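Local coordinates for hypothetical protein PH1109 (Pyrococcus horikoshii, PDB 2D59), which is of unknown function but belongs to the CoA-binding domain family, with a Rossmann-type fold in which helices flank a parallel beta sheet, at residues A[26-31]-A[69-74]; A[43-48]-A[131-136]; A[83-86]-A[92-95]. All coordinates share one frame; numbering follows the deposited sequence.

Interaction 1. Residues A[26-31]-A[69-74]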
loop_
_atom_site.group_PDB
_atom_site.type_symbol
_atom_site.label_atom_id
_atom_site.label_comp_id
_atom_site.label_asym_id
_atom_site.label_seq_id
_atom_site.Cartn_x
_atom_site.Cartn_y
_atom_site.Cartn_z
ATOM N N ALA A 26 0.501 4.631 -3.231
ATOM C CA ALA A 26 1.206 4.004 -4.335
ATOM C C ALA A 26 0.845 2.535 -4.127
ATOM O O ALA A 26 1.221 1.935 -3.117
ATOM C CB ALA A 26 2.707 4.213 -4.203
ATOM N N LEU A 27 0.098 1.960 -5.062
ATOM C CA LEU A 27 -0.321 0.573 -4.921
ATOM C C LEU A 27 0.526 -0.332 -5.806
ATOM O O LEU A 27 0.328 -0.405 -7.021
ATOM C CB LEU A 27 -1.811 0.454 -5.261
ATOM C CG LEU A 27 -2.537 -0.812 -4.798
ATOM C CD1 LEU A 27 -3.961 -0.466 -4.355
ATOM C CD2 LEU A 27 -2.541 -1.834 -5.921
ATOM N N VAL A 28 1.474 -1.015 -5.167
ATOM C CA VAL A 28 2.409 -1.911 -5.839
ATOM C C VAL A 28 1.816 -3.289 -6.090
ATOM O O VAL A 28 1.251 -3.914 -5.190
ATOM C CB VAL A 28 3.699 -2.061 -5.007
ATOM C CG1 VAL A 28 4.703 -2.925 -5.745
ATOM C CG2 VAL A 28 4.281 -0.686 -4.710
ATOM N N GLY A 29 1.965 -3.772 -7.318
ATOM C CA GLY A 29 1.415 -5.065 -7.667
ATOM C C GLY A 29 0.041 -4.893 -8.280
ATOM O O GLY A 29 -0.725 -5.852 -8.382
ATOM N N ALA A 30 -0.268 -3.665 -8.689
ATOM C CA ALA A 30 -1.556 -3.352 -9.300
ATOM C C ALA A 30 -1.840 -4.301 -10.459
ATOM O O ALA A 30 -0.930 -4.690 -11.192
ATOM C CB ALA A 30 -1.568 -1.910 -9.787
ATOM N N SER A 31 -3.110 -4.658 -10.625
ATOM C CA SER A 31 -3.509 -5.583 -11.678
ATOM C C SER A 31 -4.881 -5.246 -12.253
ATOM O O SER A 31 -5.776 -4.811 -11.531
ATOM C CB SER A 31 -3.526 -7.009 -11.118
ATOM O OG SER A 31 -4.102 -7.922 -12.035
ATOM N N PRO A 69 6.132 1.727 -13.590
ATOM C CA PRO A 69 6.960 0.539 -13.361
ATOM C C PRO A 69 7.684 0.571 -12.015
ATOM O O PRO A 69 8.136 -0.460 -11.522
ATOM C CB PRO A 69 7.924 0.562 -14.544
ATOM C CG PRO A 69 8.123 2.022 -14.765
ATOM C CD PRO A 69 6.717 2.576 -14.645
ATOM N N SER A 70 7.785 1.760 -11.430
ATOM C CA SER A 70 8.449 1.943 -10.143
ATOM C C SER A 70 7.797 3.056 -9.332
ATOM O O SER A 70 7.204 3.979 -9.890
ATOM C CB SER A 70 9.928 2.276 -10.356
ATOM O OG SER A 70 10.505 2.794 -9.169
ATOM N N VAL A 71 7.914 2.967 -8.011
ATOM C CA VAL A 71 7.340 3.973 -7.125
ATOM C C VAL A 71 7.974 5.344 -7.351
ATOM O O VAL A 71 7.298 6.372 -7.278
ATOM C CB VAL A 71 7.524 3.585 -5.639
ATOM C CG1 VAL A 71 7.051 4.717 -4.744
ATOM C CG2 VAL A 71 6.749 2.313 -5.333
ATOM N N LEU A 72 9.274 5.352 -7.628
ATOM C CA LEU A 72 9.999 6.595 -7.855
ATOM C C LEU A 72 9.587 7.310 -9.141
ATOM O O LEU A 72 9.819 8.511 -9.285
ATOM C CB LEU A 72 11.507 6.330 -7.875
ATOM C CG LEU A 72 12.137 5.938 -6.535
ATOM C CD1 LEU A 72 13.622 5.668 -6.721
ATOM C CD2 LEU A 72 11.923 7.057 -5.524
ATOM N N ASP A 73 8.978 6.578 -10.070
ATOM C CA ASP A 73 8.545 7.167 -11.335
ATOM C C ASP A 73 7.292 8.020 -11.176
ATOM O O ASP A 73 6.976 8.839 -12.040
ATOM C CB ASP A 73 8.285 6.076 -12.377
ATOM C CG ASP A 73 9.541 5.325 -12.759
ATOM O OD1 ASP A 73 10.566 5.984 -13.022
ATOM O OD2 ASP A 73 9.501 4.079 -12.806
ATOM N N ILE A 74 6.577 7.822 -10.075
ATOM C CA ILE A 74 5.363 8.584 -9.817
ATOM C C ILE A 74 5.712 10.050 -9.583
ATOM O O ILE A 74 6.518 10.373 -8.713
ATOM C CB ILE A 74 4.625 8.036 -8.580
ATOM C CG1 ILE A 74 4.233 6.581 -8.830
ATOM C CG2 ILE A 74 3.394 8.879 -8.285
ATOM C CD1 ILE A 74 3.700 5.862 -7.603
#

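Interaction 2. Residues A[43-48]-A[131-136]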
loop_
_atom_site.group_PDB
_atom_site.type_symbol
_atom_site.label_atom_id
_atom_site.label_comp_id
_atom_site.label_asym_id
_atom_site.label_seq_id
_atom_site.Cartn_x
_atom_site.Cartn_y
_atom_site.Cartn_z
ATOM N N LYS A 43 -9.861 -0.604 -6.415
ATOM C CA LYS A 43 -11.175 -0.135 -6.829
ATOM C C LYS A 43 -11.892 0.507 -5.642
ATOM O O LYS A 43 -12.480 1.580 -5.764
ATOM C CB LYS A 43 -11.997 -1.305 -7.376
ATOM C CG LYS A 43 -13.367 -0.915 -7.906
ATOM C CD LYS A 43 -14.093 -2.126 -8.473
ATOM C CE LYS A 43 -15.490 -1.772 -8.949
ATOM N NZ LYS A 43 -16.200 -2.968 -9.481
ATOM N N TYR A 44 -11.822 -0.157 -4.494
ATOM C CA TYR A 44 -12.458 0.331 -3.275
ATOM C C TYR A 44 -11.862 1.672 -2.847
ATOM O O TYR A 44 -12.592 2.603 -2.495
ATOM C CB TYR A 44 -12.293 -0.708 -2.158
ATOM C CG TYR A 44 -12.870 -0.291 -0.824
ATOM C CD1 TYR A 44 -12.139 0.505 0.056
ATOM C CD2 TYR A 44 -14.158 -0.679 -0.452
ATOM C CE1 TYR A 44 -12.677 0.908 1.279
ATOM C CE2 TYR A 44 -14.705 -0.282 0.765
ATOM C CZ TYR A 44 -13.961 0.512 1.623
ATOM O OH TYR A 44 -14.509 0.921 2.820
ATOM N N LEU A 45 -10.536 1.770 -2.882
ATOM C CA LEU A 45 -9.865 3.007 -2.490
ATOM C C LEU A 45 -10.250 4.167 -3.404
ATOM O O LEU A 45 -10.493 5.278 -2.939
ATOM C CB LEU A 45 -8.345 2.815 -2.491
ATOM C CG LEU A 45 -7.805 1.828 -1.451
ATOM C CD1 LEU A 45 -6.317 1.621 -1.659
ATOM C CD2 LEU A 45 -8.084 2.358 -0.048
ATOM N N LEU A 46 -10.312 3.915 -4.709
ATOM C CA LEU A 46 -10.685 4.966 -5.641
ATOM C C LEU A 46 -12.105 5.429 -5.343
ATOM O O LEU A 46 -12.398 6.622 -5.383
ATOM C CB LEU A 46 -10.598 4.456 -7.085
ATOM C CG LEU A 46 -9.189 4.237 -7.636
ATOM C CD1 LEU A 46 -9.268 3.581 -9.009
ATOM C CD2 LEU A 46 -8.460 5.568 -7.726
ATOM N N GLU A 47 -12.979 4.474 -5.039
ATOM C CA GLU A 47 -14.368 4.786 -4.744
ATOM C C GLU A 47 -14.522 5.512 -3.411
ATOM O O GLU A 47 -15.571 6.087 -3.134
ATOM C CB GLU A 47 -15.209 3.505 -4.751
ATOM C CG GLU A 47 -15.343 2.885 -6.138
ATOM C CD GLU A 47 -15.947 1.495 -6.118
ATOM O OE1 GLU A 47 -16.157 0.925 -7.211
ATOM O OE2 GLU A 47 -16.208 0.969 -5.016
ATOM N N HIS A 48 -13.469 5.506 -2.601
ATOM C CA HIS A 48 -13.528 6.181 -1.314
ATOM C C HIS A 48 -12.630 7.410 -1.184
ATOM O O HIS A 48 -12.141 7.740 -0.100
ATOM C CB HIS A 48 -13.279 5.179 -0.187
ATOM C CG HIS A 48 -14.462 4.303 0.088
ATOM N ND1 HIS A 48 -14.773 3.203 -0.680
ATOM C CD2 HIS A 48 -15.457 4.423 1.000
ATOM C CE1 HIS A 48 -15.913 2.682 -0.255
ATOM N NE2 HIS A 48 -16.347 3.404 0.760
ATOM N N ARG A 131 -2.517 -6.719 7.124
ATOM C CA ARG A 131 -3.832 -6.098 7.198
ATOM C C ARG A 131 -4.136 -5.707 5.756
ATOM O O ARG A 131 -3.232 -5.652 4.923
ATOM C CB ARG A 131 -3.820 -4.817 8.044
ATOM C CG ARG A 131 -3.351 -4.954 9.480
ATOM C CD ARG A 131 -3.616 -3.634 10.196
ATOM N NE ARG A 131 -2.939 -3.521 11.485
ATOM C CZ ARG A 131 -3.562 -3.474 12.658
ATOM N NH1 ARG A 131 -4.886 -3.540 12.714
ATOM N NH2 ARG A 131 -2.860 -3.348 13.775
ATOM N N CYS A 132 -5.400 -5.436 5.464
ATOM C CA CYS A 132 -5.802 -5.023 4.130
ATOM C C CYS A 132 -6.363 -3.609 4.227
ATOM O O CYS A 132 -7.202 -3.337 5.084
ATOM C CB CYS A 132 -6.870 -5.968 3.584
ATOM S SG CYS A 132 -7.584 -5.426 2.020
ATOM N N MET A 133 -5.907 -2.706 3.363
ATOM C CA MET A 133 -6.396 -1.329 3.412
ATOM C C MET A 133 -7.914 -1.240 3.298
ATOM O O MET A 133 -8.542 -0.422 3.965
ATOM C CB MET A 133 -5.737 -0.472 2.327
ATOM C CG MET A 133 -4.276 -0.138 2.612
ATOM S SD MET A 133 -3.672 1.259 1.625
ATOM C CE MET A 133 -4.339 2.661 2.585
ATOM N N MET A 134 -8.504 -2.083 2.457
ATOM C CA MET A 134 -9.949 -2.080 2.291
ATOM C C MET A 134 -10.658 -2.617 3.529
ATOM O O MET A 134 -11.611 -2.007 4.022
ATOM C CB MET A 134 -10.351 -2.926 1.084
ATOM C CG MET A 134 -11.848 -3.098 0.959
ATOM S SD MET A 134 -12.300 -3.990 -0.535
ATOM C CE MET A 134 -11.969 -5.658 -0.037
ATOM N N ARG A 135 -10.201 -3.768 4.016
ATOM C CA ARG A 135 -10.793 -4.384 5.194
ATOM C C ARG A 135 -10.739 -3.431 6.383
ATOM O O ARG A 135 -11.730 -3.257 7.096
ATOM C CB ARG A 135 -10.054 -5.675 5.549
ATOM C CG ARG A 135 -10.836 -6.579 6.491
ATOM C CD ARG A 135 -11.309 -7.835 5.770
ATOM N NE ARG A 135 -10.247 -8.834 5.663
ATOM C CZ ARG A 135 -10.319 -9.926 4.907
ATOM N NH1 ARG A 135 -9.307 -10.781 4.878
ATOM N NH2 ARG A 135 -11.397 -10.156 4.167
ATOM N N GLU A 136 -9.575 -2.827 6.599
ATOM C CA GLU A 136 -9.401 -1.893 7.710
ATOM C C GLU A 136 -10.299 -0.673 7.544
ATOM O O GLU A 136 -10.925 -0.211 8.504
ATOM C CB GLU A 136 -7.935 -1.454 7.809
ATOM C CG GLU A 136 -6.968 -2.550 8.227
ATOM C CD GLU A 136 -7.372 -3.218 9.527
ATOM O OE1 GLU A 136 -8.113 -4.220 9.477
ATOM O OE2 GLU A 136 -6.956 -2.732 10.599
#

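Interaction 3. Residues A[83-86]-A[92-95]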
loop_
_atom_site.group_PDB
_atom_site.type_symbol
_atom_site.label_atom_id
_atom_site.label_comp_id
_atom_site.label_asym_id
_atom_site.label_seq_id
_atom_site.Cartn_x
_atom_site.Cartn_y
_atom_site.Cartn_z
ATOM N N LEU A 83 1.666 -2.639 -0.499
ATOM C CA LEU A 83 2.256 -3.791 -1.184
ATOM C C LEU A 83 1.408 -5.044 -1.380
ATOM O O LEU A 83 0.872 -5.607 -0.429
ATOM C CB LEU A 83 3.542 -4.205 -0.464
ATOM C CG LEU A 83 4.633 -3.152 -0.258
ATOM C CD1 LEU A 83 5.638 -3.678 0.754
ATOM C CD2 LEU A 83 5.309 -2.820 -1.583
ATOM N N PHE A 84 1.334 -5.502 -2.626
ATOM C CA PHE A 84 0.591 -6.709 -2.963
ATOM C C PHE A 84 1.511 -7.781 -3.550
ATOM O O PHE A 84 1.046 -8.837 -3.982
ATOM C CB PHE A 84 -0.528 -6.379 -3.957
ATOM C CG PHE A 84 -1.718 -5.713 -3.326
ATOM C CD1 PHE A 84 -2.738 -6.475 -2.762
ATOM C CD2 PHE A 84 -1.808 -4.325 -3.275
ATOM C CE1 PHE A 84 -3.836 -5.860 -2.154
ATOM C CE2 PHE A 84 -2.899 -3.702 -2.669
ATOM C CZ PHE A 84 -3.913 -4.471 -2.110
ATOM N N VAL A 85 2.815 -7.518 -3.546
ATOM C CA VAL A 85 3.786 -8.464 -4.097
ATOM C C VAL A 85 4.369 -9.449 -3.082
ATOM O O VAL A 85 4.269 -9.251 -1.870
ATOM C CB VAL A 85 4.952 -7.721 -4.790
ATOM C CG1 VAL A 85 4.417 -6.886 -5.945
ATOM C CG2 VAL A 85 5.691 -6.840 -3.790
ATOM N N LYS A 86 4.983 -10.512 -3.597
ATOM C CA LYS A 86 5.581 -11.554 -2.769
ATOM C C LYS A 86 6.643 -10.977 -1.841
ATOM O O LYS A 86 7.324 -10.016 -2.186
ATOM C CB LYS A 86 6.208 -12.636 -3.656
ATOM C CG LYS A 86 5.427 -12.917 -4.930
ATOM C CD LYS A 86 3.963 -13.215 -4.646
ATOM C CE LYS A 86 3.140 -13.140 -5.925
ATOM N NZ LYS A 86 3.261 -11.797 -6.572
ATOM N N GLU A 92 12.838 -4.482 -2.774
ATOM C CA GLU A 92 13.067 -3.522 -3.846
ATOM C C GLU A 92 12.114 -2.333 -3.733
ATOM O O GLU A 92 12.528 -1.184 -3.863
ATOM C CB GLU A 92 12.902 -4.204 -5.210
ATOM C CG GLU A 92 11.489 -4.666 -5.514
ATOM C CD GLU A 92 11.405 -5.525 -6.759
ATOM O OE1 GLU A 92 11.858 -5.071 -7.834
ATOM O OE2 GLU A 92 10.884 -6.656 -6.663
ATOM N N TYR A 93 10.840 -2.610 -3.473
ATOM C CA TYR A 93 9.849 -1.552 -3.354
ATOM C C TYR A 93 9.972 -0.744 -2.069
ATOM O O TYR A 93 9.580 0.422 -2.027
ATOM C CB TYR A 93 8.441 -2.136 -3.495
ATOM C CG TYR A 93 8.164 -2.617 -4.899
ATOM C CD1 TYR A 93 8.059 -3.976 -5.185
ATOM C CD2 TYR A 93 8.059 -1.711 -5.954
ATOM C CE1 TYR A 93 7.856 -4.422 -6.490
ATOM C CE2 TYR A 93 7.859 -2.145 -7.257
ATOM C CZ TYR A 93 7.759 -3.500 -7.520
ATOM O OH TYR A 93 7.569 -3.933 -8.811
ATOM N N VAL A 94 10.509 -1.357 -1.018
ATOM C CA VAL A 94 10.697 -0.643 0.238
ATOM C C VAL A 94 11.803 0.384 0.023
ATOM O O VAL A 94 11.701 1.523 0.470
ATOM C CB VAL A 94 11.106 -1.596 1.382
ATOM C CG1 VAL A 94 11.556 -0.793 2.596
ATOM C CG2 VAL A 94 9.934 -2.482 1.755
ATOM N N GLU A 95 12.861 -0.033 -0.667
ATOM C CA GLU A 95 13.978 0.851 -0.960
ATOM C C GLU A 95 13.469 2.032 -1.779
ATOM O O GLU A 95 13.909 3.168 -1.592
ATOM C CB GLU A 95 15.060 0.086 -1.729
ATOM C CG GLU A 95 15.718 -1.012 -0.903
ATOM C CD GLU A 95 16.702 -1.850 -1.697
ATOM O OE1 GLU A 95 17.375 -2.708 -1.088
ATOM O OE2 GLU A 95 16.804 -1.656 -2.926
#

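Interaction 1. Residues A[26-31]-A[69-74]
Small apolar groups carry the whole contact between strand residues Ala26 and Val28 and the loop residues Val71 and Ile74. The methyl CB of Ala26 points toward the loop and takes the end of Ile74, whose CD1 lies 3.9 Å from it, while CG1 of Val71 stands a little farther off. Ile74 reaches the alanine because its CG1 branch runs on extended (chi2 171°). Val28 and Val71 meet through one branch each, CG2 to CG2 at 3.9 Å, and the two side chains cross at about a right angle. Both valines put CG1 anti to the backbone N, which brings the CG2 methyls face to face. A compact alanine and beta-branched residues suit a buried strand with a loop laid against it.

The polar groups bond within the loop or to residues outside the two segments, not across the contact. Ser70 OG accepts from Leu72 N at 3.2 Å, an ST turn that starts the bend of the loop, and Gln96 holds Val71 N. Beyond the strand a type II turn runs from Leu27 to Ala30, with Gly29 at a positive phi that glycine adopts easily.

Strand 24-28 lies between strands 51-55 and 80-83. Ile74 also packs on Tyr53 and Val55, and Val71 on Lys100 of helix 87-100, which places the loop against both sheet and helix.

Interaction 2. Residues A[43-48]-A[131-136]
Met134 and Tyr44 have the largest buried surfaces in this contact, and they meet with the methionine chain laid over one face of the tyrosine ring. Met134 CG sits 3.6 Å from the centroid of the Tyr44 ring and 17° off its normal, which is the geometry of a CH-pi contact. The sulfur follows at a slant: SD of Met134 is 4.4 Å from the centroid of the Tyr44 ring and oblique to its normal, a Met-aromatic contact that accompanies the CH-pi one. The same SD of Met134 also packs on CB of Tyr44, at 3.7 Å. The methionine runs extended through its first two torsions (chi1 173°) before bending at the sulfur. A long, unbranched and polarisable chain is well suited to lying on an aromatic face.

The opposite face of the Tyr44 ring is covered by His48, whose ND1 stands over the ring centre. That nitrogen is also a donor: His48 ND1 to Tyr44 O measures 2.9 Å, and the oxygen lies close to the imidazole plane, which fixes how the histidine is turned. The phenol is anchored too, since Tyr44 OH is hydrogen-bonded to His137.

Leu45 completes the contact on the buried side, where its CD1 meets SD of Met133 at 4.2 Å; Met133 in turn packs on Leu19 of helix 12-21. At the start of the second helix, Cys132 is the N-cap and its SG accepts weakly from Arg135 N.

The contact is helix-to-helix packing beside a Rossmann-type sheet: helix 37-47, the crossover of the first beta-alpha-beta unit, lies against helix 133-141, which follows the last strand.

Interaction 3. Residues A[83-86]-A[92-95]
Leu83 faces Tyr93 from the end of a strand that backbone bonds hold in place. A probable backbone hydrogen bond from Phe84 N to Val28 O ties this strand end to strand 24-28, and on the other flank Leu83 is bonded through its backbone to Trp106 and Gln108. With the backbone settled in this way, the side chains of Leu83 and Val85 are both presented to the helix.

What crosses to the helix is purely apolar. CD2 of Leu83 rests against CB of Tyr93 at 3.7 Å, at the root of the side chain, and the two residues pass each other at a slant. Val85 meets the ring itself, its CG2 lying 4.0 Å from CD1 of Tyr93 and approaching obliquely, with the side chains nearly at right angles. With CG1 anti to the carbonyl carbon (chi1 -61°), CG2 of the valine falls between the backbone N and the carbonyl carbon and comes up against the ring. A leucine suits the strand end because one branch of its forked end, CD2, reaches the helix, whereas Tyr93 is long enough to meet Leu83 at its CB and Val85 farther out. Leu83 also touches Val105 and Phe107 on the next strand.

The contact closes a beta-alpha unit: after the short loop 84-86 the chain enters helix 87-100, which folds back over the sheet, the first half of a beta-alpha-beta crossover leading to strand 104-107.

In the fold
Interactions 1 and 3 are buried and touch each other, because Val28 on strand 24-28 packs both on Leu83 and on Tyr93; their chemistry is apolar, aliphatic in interaction 1 and aliphatic against a tyrosine in interaction 3. Interaction 2 lies about 17 Å from interaction 1 and 18 Å from interaction 3, centre to centre, and on the other side of the chain's centre from the latter. It is only partly buried and adds methionine sulfur and a tyrosine ring face, with histidine on the other side of that ring. Strand 24-28 joins the two regions: Leu27 of interaction 1 reaches Leu45 of interaction 2. Interactions 1 and 3 thus bind sheet to loop and helix, and interaction 2 binds helix to helix.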